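Local coordinates for peroxisomal fatty acid beta-oxidation multifunctional protein MFP2 (Arabidopsis thaliana, PDB 2WTB) that carries out successive steps of peroxisomal fatty acid beta-oxidation, hydrating long-chain enoyl-CoAs and oxidising 3-hydroxyacyl-CoAs, during seed germination, at residues Asp51-Gly59 with Val194-Val205. Sequence-based numbering, arbitrary orientation.
Sequences DVKAIVITG and VTTARRWALDIV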
# COMPACT_ATOMS: atom_id res chain seq x y z
N ASP A 51 -47.00 7.03 13.78
CA ASP A 51 -46.26 7.52 14.94
C ASP A 51 -44.85 7.97 14.58
O ASP A 51 -44.14 8.54 15.41
CB ASP A 51 -46.22 6.46 16.04
CG ASP A 51 -45.75 5.11 15.53
OD1 ASP A 51 -45.31 5.03 14.37
OD2 ASP A 51 -45.82 4.13 16.30
N VAL A 52 -44.44 7.72 13.34
CA VAL A 52 -43.13 8.15 12.87
C VAL A 52 -43.23 9.46 12.10
O VAL A 52 -44.08 9.62 11.22
CB VAL A 52 -42.49 7.07 11.97
CG1 VAL A 52 -41.16 7.56 11.42
CG2 VAL A 52 -42.31 5.78 12.76
N LYS A 53 -42.35 10.41 12.43
CA LYS A 53 -42.35 11.72 11.79
C LYS A 53 -41.13 11.90 10.89
O LYS A 53 -41.22 12.50 9.82
CB LYS A 53 -42.37 12.83 12.84
CG LYS A 53 -43.61 12.87 13.70
CD LYS A 53 -43.58 14.07 14.64
CE LYS A 53 -44.82 14.13 15.51
NZ LYS A 53 -44.76 15.29 16.45
N ALA A 54 -39.99 11.37 11.33
CA ALA A 54 -38.75 11.48 10.58
C ALA A 54 -37.85 10.29 10.89
O ALA A 54 -38.21 9.42 11.68
CB ALA A 54 -38.05 12.79 10.88
N ILE A 55 -36.67 10.27 10.28
CA ILE A 55 -35.73 9.17 10.47
C ILE A 55 -34.33 9.69 10.75
O ILE A 55 -33.92 10.72 10.22
CB ILE A 55 -35.68 8.24 9.23
CG1 ILE A 55 -36.99 7.48 9.06
CG2 ILE A 55 -34.52 7.27 9.33
CD1 ILE A 55 -38.04 8.22 8.26
N VAL A 56 -33.61 8.99 11.61
CA VAL A 56 -32.21 9.29 11.85
C VAL A 56 -31.40 8.01 11.65
O VAL A 56 -31.85 6.93 12.01
CB VAL A 56 -31.99 9.84 13.28
CG1 VAL A 56 -30.50 9.91 13.60
CG2 VAL A 56 -32.64 11.21 13.41
N ILE A 57 -30.23 8.14 11.04
CA ILE A 57 -29.38 6.98 10.80
C ILE A 57 -28.03 7.15 11.48
O ILE A 57 -27.40 8.21 11.40
CB ILE A 57 -29.14 6.74 9.30
CG1 ILE A 57 -30.47 6.68 8.54
CG2 ILE A 57 -28.32 5.47 9.09
CD1 ILE A 57 -30.31 6.40 7.04
N THR A 58 -27.58 6.10 12.16
CA THR A 58 -26.29 6.12 12.83
C THR A 58 -25.71 4.72 12.88
O THR A 58 -26.41 3.74 12.62
CB THR A 58 -26.39 6.70 14.25
OG1 THR A 58 -25.10 6.73 14.85
CG2 THR A 58 -27.33 5.86 15.10
N GLY A 59 -24.42 4.62 13.20
CA GLY A 59 -23.76 3.33 13.27
C GLY A 59 -23.52 2.87 14.69
O GLY A 59 -23.65 3.65 15.64
N VAL A 194 -26.59 11.82 18.29
CA VAL A 194 -27.94 11.36 17.98
C VAL A 194 -29.02 12.34 18.46
O VAL A 194 -30.03 12.53 17.79
CB VAL A 194 -28.21 9.96 18.56
CG1 VAL A 194 -29.68 9.61 18.47
CG2 VAL A 194 -27.36 8.93 17.83
N THR A 195 -28.80 12.94 19.62
CA THR A 195 -29.72 13.94 20.15
C THR A 195 -29.84 15.12 19.19
O THR A 195 -30.94 15.58 18.88
CB THR A 195 -29.28 14.45 21.53
OG1 THR A 195 -29.61 13.49 22.53
CG2 THR A 195 -29.97 15.76 21.86
N THR A 196 -28.70 15.62 18.74
CA THR A 196 -28.68 16.72 17.78
C THR A 196 -29.39 16.32 16.50
O THR A 196 -30.16 17.11 15.94
CB THR A 196 -27.23 17.15 17.46
OG1 THR A 196 -26.60 17.63 18.65
CG2 THR A 196 -27.23 18.26 16.41
N ALA A 197 -29.16 15.10 16.04
CA ALA A 197 -29.74 14.64 14.78
C ALA A 197 -31.26 14.57 14.83
O ALA A 197 -31.93 15.03 13.90
CB ALA A 197 -29.15 13.29 14.38
N ARG A 198 -31.81 14.01 15.90
CA ARG A 198 -33.27 13.91 16.03
C ARG A 198 -33.91 15.29 16.21
O ARG A 198 -35.02 15.53 15.74
CB ARG A 198 -33.68 12.95 17.15
CG ARG A 198 -33.31 13.40 18.55
CD ARG A 198 -34.10 12.64 19.61
NE ARG A 198 -33.73 11.23 19.69
CZ ARG A 198 -34.57 10.22 19.47
NH1 ARG A 198 -35.83 10.46 19.15
NH2 ARG A 198 -34.14 8.97 19.56
N ARG A 199 -33.20 16.20 16.88
CA ARG A 199 -33.66 17.57 17.00
C ARG A 199 -33.65 18.25 15.63
O ARG A 199 -34.55 19.00 15.28
CB ARG A 199 -32.76 18.35 17.97
CG ARG A 199 -33.17 19.81 18.15
CD ARG A 199 -32.09 20.61 18.87
NE ARG A 199 -30.90 20.80 18.04
CZ ARG A 199 -30.77 21.75 17.13
NH1 ARG A 199 -31.75 22.62 16.92
NH2 ARG A 199 -29.65 21.85 16.42
N TRP A 200 -32.61 17.96 14.85
CA TRP A 200 -32.48 18.50 13.51
C TRP A 200 -33.60 17.97 12.62
O TRP A 200 -34.21 18.72 11.85
CB TRP A 200 -31.11 18.14 12.92
CG TRP A 200 -30.71 18.99 11.74
CD1 TRP A 200 -31.19 18.90 10.47
CD2 TRP A 200 -29.73 20.04 11.73
NE1 TRP A 200 -30.58 19.83 9.67
CE2 TRP A 200 -29.68 20.54 10.42
CE3 TRP A 200 -28.91 20.60 12.71
CZ2 TRP A 200 -28.83 21.59 10.06
CZ3 TRP A 200 -28.06 21.64 12.34
CH2 TRP A 200 -28.03 22.12 11.03
N ALA A 201 -33.88 16.68 12.74
CA ALA A 201 -34.90 16.02 11.93
C ALA A 201 -36.29 16.63 12.13
O ALA A 201 -37.03 16.82 11.17
CB ALA A 201 -34.93 14.53 12.22
N LEU A 202 -36.64 16.94 13.38
CA LEU A 202 -37.94 17.54 13.67
C LEU A 202 -37.96 19.02 13.32
O LEU A 202 -39.02 19.61 13.13
CB LEU A 202 -38.34 17.31 15.13
CG LEU A 202 -38.73 15.88 15.50
CD1 LEU A 202 -39.51 15.86 16.81
CD2 LEU A 202 -39.55 15.24 14.39
N ASP A 203 -36.78 19.63 13.24
CA ASP A 203 -36.66 21.00 12.76
C ASP A 203 -37.11 21.08 11.31
O ASP A 203 -37.83 22.00 10.92
CB ASP A 203 -35.22 21.50 12.90
CG ASP A 203 -34.92 22.07 14.27
OD1 ASP A 203 -35.88 22.43 14.99
OD2 ASP A 203 -33.73 22.18 14.62
N ILE A 204 -36.69 20.10 10.51
CA ILE A 204 -37.06 20.04 9.10
C ILE A 204 -38.56 19.82 8.95
O ILE A 204 -39.21 20.48 8.15
CB ILE A 204 -36.29 18.93 8.37
CG1 ILE A 204 -34.79 19.21 8.39
CG2 ILE A 204 -36.80 18.79 6.94
CD1 ILE A 204 -33.95 18.10 7.80
N VAL A 205 -39.09 18.87 9.71
CA VAL A 205 -40.53 18.60 9.70
C VAL A 205 -41.32 19.85 10.07
O VAL A 205 -42.43 20.06 9.57
CB VAL A 205 -40.89 17.47 10.69
CG1 VAL A 205 -42.38 17.46 10.97
CG2 VAL A 205 -40.43 16.13 10.14
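In the crotonase-fold hydratase/isomerase region, the central-sheet strand 54-59 is covered on one face by helix 194-205, through A54, V56 and T58 on the strand and V194, A197 and A201 on the helix. The two run roughly antiparallel (151° between their directions), their axes 8.2 Å apart at the closest, and no hydrogen bond joins them. I55 and I57 point to the other face, where helix 33-46 packs. Small side chains meet where the backbones come nearest: A54 CB lies 3.8 Å from A201 CB. V56 uses both branches on the helix. Its CG1, anti to the backbone N (chi1 170°), reaches A197 CB at 3.7 Å, while CG2 lies against the helix backbone, 3.8 Å from R198 CA. R198 itself leads its guanidinium away to a salt bridge with D16, its side chain touching V18 and V20 on the neighbouring strand. Toward the strand's end, T58 turns OG1 to a hydrogen bond with A108 O, and its methyl CG2 meets V194 CG2, the two side chains crossing at about a right angle. At the opposite end L202 CD2 rests on K53 CB at 4.0 Å, and V205 CG2 sits 3.7 Å from K53 O.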